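Local coordinates for vivid PAS protein VVD (Neurospora crassa, PDB 3D72) that acts as a fungal blue-light photoreceptor of the LOV/PAS type, carrying a flavin and forming a rapidly exchanging dimer on light activation, at residues F75-P79 with V114-K119. The protein carries 1 engineered substitution. Numbering follows the deposited sequence.
Sequences FLQSP and VVNFKK. With FAD (flavin-adenine dinucleotide), chain C.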
# COMPACT_ATOMS: atom_id res chain seq x y z
N PHE A 75 2.89 -23.67 14.43
CA PHE A 75 4.04 -24.57 14.44
C PHE A 75 5.31 -23.89 14.93
O PHE A 75 6.24 -24.56 15.37
CB PHE A 75 4.28 -25.17 13.04
CG PHE A 75 4.80 -24.19 12.02
CD1 PHE A 75 6.17 -23.91 11.94
CD2 PHE A 75 3.93 -23.56 11.14
CE1 PHE A 75 6.65 -23.01 11.00
CE2 PHE A 75 4.42 -22.66 10.19
CZ PHE A 75 5.77 -22.38 10.12
N LEU A 76 5.35 -22.56 14.87
CA LEU A 76 6.53 -21.83 15.33
C LEU A 76 6.65 -21.87 16.85
O LEU A 76 7.69 -21.51 17.40
CB LEU A 76 6.45 -20.36 14.88
CG LEU A 76 6.61 -20.07 13.38
CD1 LEU A 76 6.42 -18.58 13.11
CD2 LEU A 76 8.00 -20.50 12.92
N GLN A 77 5.60 -22.32 17.53
CA GLN A 77 5.62 -22.36 18.98
C GLN A 77 6.40 -23.52 19.57
O GLN A 77 6.52 -23.63 20.79
CB GLN A 77 4.18 -22.34 19.51
CG GLN A 77 3.53 -20.97 19.35
CD GLN A 77 2.03 -21.04 19.23
OE1 GLN A 77 1.39 -21.97 19.72
NE2 GLN A 77 1.45 -20.03 18.57
N SER A 78 6.95 -24.37 18.71
CA SER A 78 7.73 -25.51 19.16
C SER A 78 9.04 -25.60 18.39
O SER A 78 9.09 -25.36 17.18
CB SER A 78 6.95 -26.81 18.98
OG SER A 78 7.67 -27.91 19.50
N PRO A 79 10.14 -25.96 19.07
CA PRO A 79 11.43 -26.06 18.38
C PRO A 79 11.48 -27.19 17.37
O PRO A 79 12.38 -27.26 16.54
CB PRO A 79 12.43 -26.24 19.52
CG PRO A 79 11.62 -26.92 20.58
CD PRO A 79 10.30 -26.19 20.52
N VAL A 114 5.32 -13.38 21.60
CA VAL A 114 5.19 -14.81 21.79
C VAL A 114 6.50 -15.52 21.54
O VAL A 114 7.25 -15.18 20.62
CB VAL A 114 4.09 -15.40 20.85
CG1 VAL A 114 4.46 -15.18 19.39
CG2 VAL A 114 3.91 -16.90 21.12
N VAL A 115 6.80 -16.51 22.38
CA VAL A 115 8.03 -17.26 22.20
C VAL A 115 7.86 -18.16 20.98
O VAL A 115 6.88 -18.90 20.89
CB VAL A 115 8.34 -18.12 23.44
CG1 VAL A 115 9.52 -19.04 23.15
CG2 VAL A 115 8.66 -17.22 24.62
N ASN A 116 8.81 -18.08 20.06
CA ASN A 116 8.80 -18.88 18.84
C ASN A 116 10.18 -19.51 18.63
O ASN A 116 11.15 -19.17 19.31
CB ASN A 116 8.47 -18.01 17.61
CG ASN A 116 6.96 -17.81 17.40
OD1 ASN A 116 6.55 -17.20 16.41
ND2 ASN A 116 6.14 -18.32 18.31
N PHE A 117 10.25 -20.44 17.69
CA PHE A 117 11.51 -21.12 17.41
C PHE A 117 11.77 -21.21 15.91
O PHE A 117 10.86 -21.51 15.14
CB PHE A 117 11.47 -22.54 18.00
CG PHE A 117 11.26 -22.56 19.48
CD1 PHE A 117 12.34 -22.55 20.36
CD2 PHE A 117 9.97 -22.57 20.01
CE1 PHE A 117 12.15 -22.53 21.73
CE2 PHE A 117 9.75 -22.55 21.38
CZ PHE A 117 10.86 -22.53 22.25
N LYS A 118 13.00 -20.93 15.52
CA LYS A 118 13.38 -20.99 14.13
C LYS A 118 13.54 -22.47 13.79
O LYS A 118 13.53 -23.33 14.68
CB LYS A 118 14.69 -20.22 13.91
CG LYS A 118 14.62 -18.77 14.39
CD LYS A 118 15.84 -18.00 13.95
CE LYS A 118 15.76 -16.54 14.35
NZ LYS A 118 16.88 -15.75 13.77
N LYS A 119 13.67 -22.79 12.48
CA LYS A 119 13.81 -24.17 12.03
C LYS A 119 14.93 -24.93 12.73
O LYS A 119 14.80 -26.12 13.03
CB LYS A 119 14.04 -24.19 10.51
CG LYS A 119 14.19 -25.59 9.90
CD LYS A 119 14.45 -25.51 8.39
CE LYS A 119 14.76 -26.88 7.79
NZ LYS A 119 13.66 -27.84 8.04
PA FAD C . -5.40 -23.26 20.75
O1A FAD C . -4.66 -24.35 20.06
O2A FAD C . -6.85 -23.46 21.00
O5B FAD C . -4.65 -22.96 22.12
C5B FAD C . -5.09 -21.97 23.07
C4B FAD C . -4.27 -22.16 24.34
O4B FAD C . -4.77 -21.22 25.31
C3B FAD C . -4.36 -23.57 24.98
O3B FAD C . -3.12 -24.18 25.21
C2B FAD C . -5.18 -23.38 26.25
O2B FAD C . -4.81 -24.14 27.38
C1B FAD C . -5.18 -21.88 26.52
N9A FAD C . -6.48 -21.33 26.85
C8A FAD C . -7.62 -21.35 26.09
N7A FAD C . -8.66 -20.78 26.67
C5A FAD C . -8.18 -20.39 27.90
C6A FAD C . -8.81 -19.71 29.01
N6A FAD C . -10.09 -19.36 28.97
N1A FAD C . -8.05 -19.45 30.11
C2A FAD C . -6.74 -19.82 30.12
N3A FAD C . -6.05 -20.45 29.14
C4A FAD C . -6.87 -20.72 28.03
N1 FAD C . 1.59 -17.68 16.10
C2 FAD C . 2.92 -17.72 16.37
O2 FAD C . 3.39 -18.34 17.34
N3 FAD C . 3.81 -17.03 15.53
C4 FAD C . 3.45 -16.30 14.40
O4 FAD C . 4.32 -15.71 13.72
C4X FAD C . 2.06 -16.25 14.14
N5 FAD C . 1.61 -15.55 13.01
C5X FAD C . 0.25 -15.53 12.76
C6 FAD C . -0.23 -14.82 11.62
C7 FAD C . -1.57 -14.78 11.30
C7M FAD C . -1.98 -13.97 10.06
C8 FAD C . -2.51 -15.50 12.08
C8M FAD C . -4.00 -15.52 11.76
C9 FAD C . -2.05 -16.22 13.24
C9A FAD C . -0.69 -16.25 13.60
N10 FAD C . -0.19 -16.96 14.76
C10 FAD C . 1.17 -16.99 14.99
C1' FAD C . -1.08 -17.66 15.72
C2' FAD C . -1.53 -19.08 15.47
O2' FAD C . -1.75 -19.26 14.07
C3' FAD C . -2.78 -19.33 16.34
O3' FAD C . -3.80 -18.42 15.93
C4' FAD C . -2.51 -19.13 17.87
O4' FAD C . -1.60 -20.11 18.31
C5' FAD C . -3.79 -19.20 18.72
O5' FAD C . -4.76 -20.11 18.16
P FAD C . -4.70 -21.67 18.40
O1P FAD C . -5.58 -22.26 17.38
O2P FAD C . -3.29 -22.15 18.40
O3P FAD C . -5.33 -21.96 19.84
O HOH W 1 9.43 -23.82 14.80
O HOH W 2 14.93 -27.56 15.10
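Carbonyl O2 of the flavin is gripped by both segments: Q77 NE2 reaches it at 2.9 Å and N116 ND2 also at 2.9 Å, their amide planes turned 29° apart. Q77, its chain extended beyond CG, sends the same NE2 on to the ribityl hydroxyl O4' of FAD in an almost straight bond of 3.1 Å, while R89 holds its OE1. N116 pairs with the pyrimidine edge of the isoalloxazine through both amide atoms, since beside the ND2 bond to O2 its OD1 accepts from FAD N3 at 2.9 Å; N126 also donates to that oxygen, and ND2 bonds back to V115 O, from above that carbonyl's plane. These ties fix the rotation of the N116 amide, and L76 CB lies against it, 3.5 Å from OD1. A leucine at N116 would probably leave flavin N3 without its acceptor and O2 with one donor fewer. Next to the pocket the backbones join directly: F117 N donates to L76 O at 2.8 Å, and the CA-H of N116 leans on the same oxygen. Beyond this bond P79 lies alongside F117, with CD 3.7 Å from the ring centroid in a CH-pi contact over one face; Q77 O approaches the ring's edge. A water bridges S78 O and F117 O. The contact thus packs the 3-10 turn, in the loop between helices 65-68 and 94-106, onto the end of strand 110-117, an outermost strand of the PAS sheet, with strand 123-134 beside it and I97 and M100 of helix 94-106 against Q77.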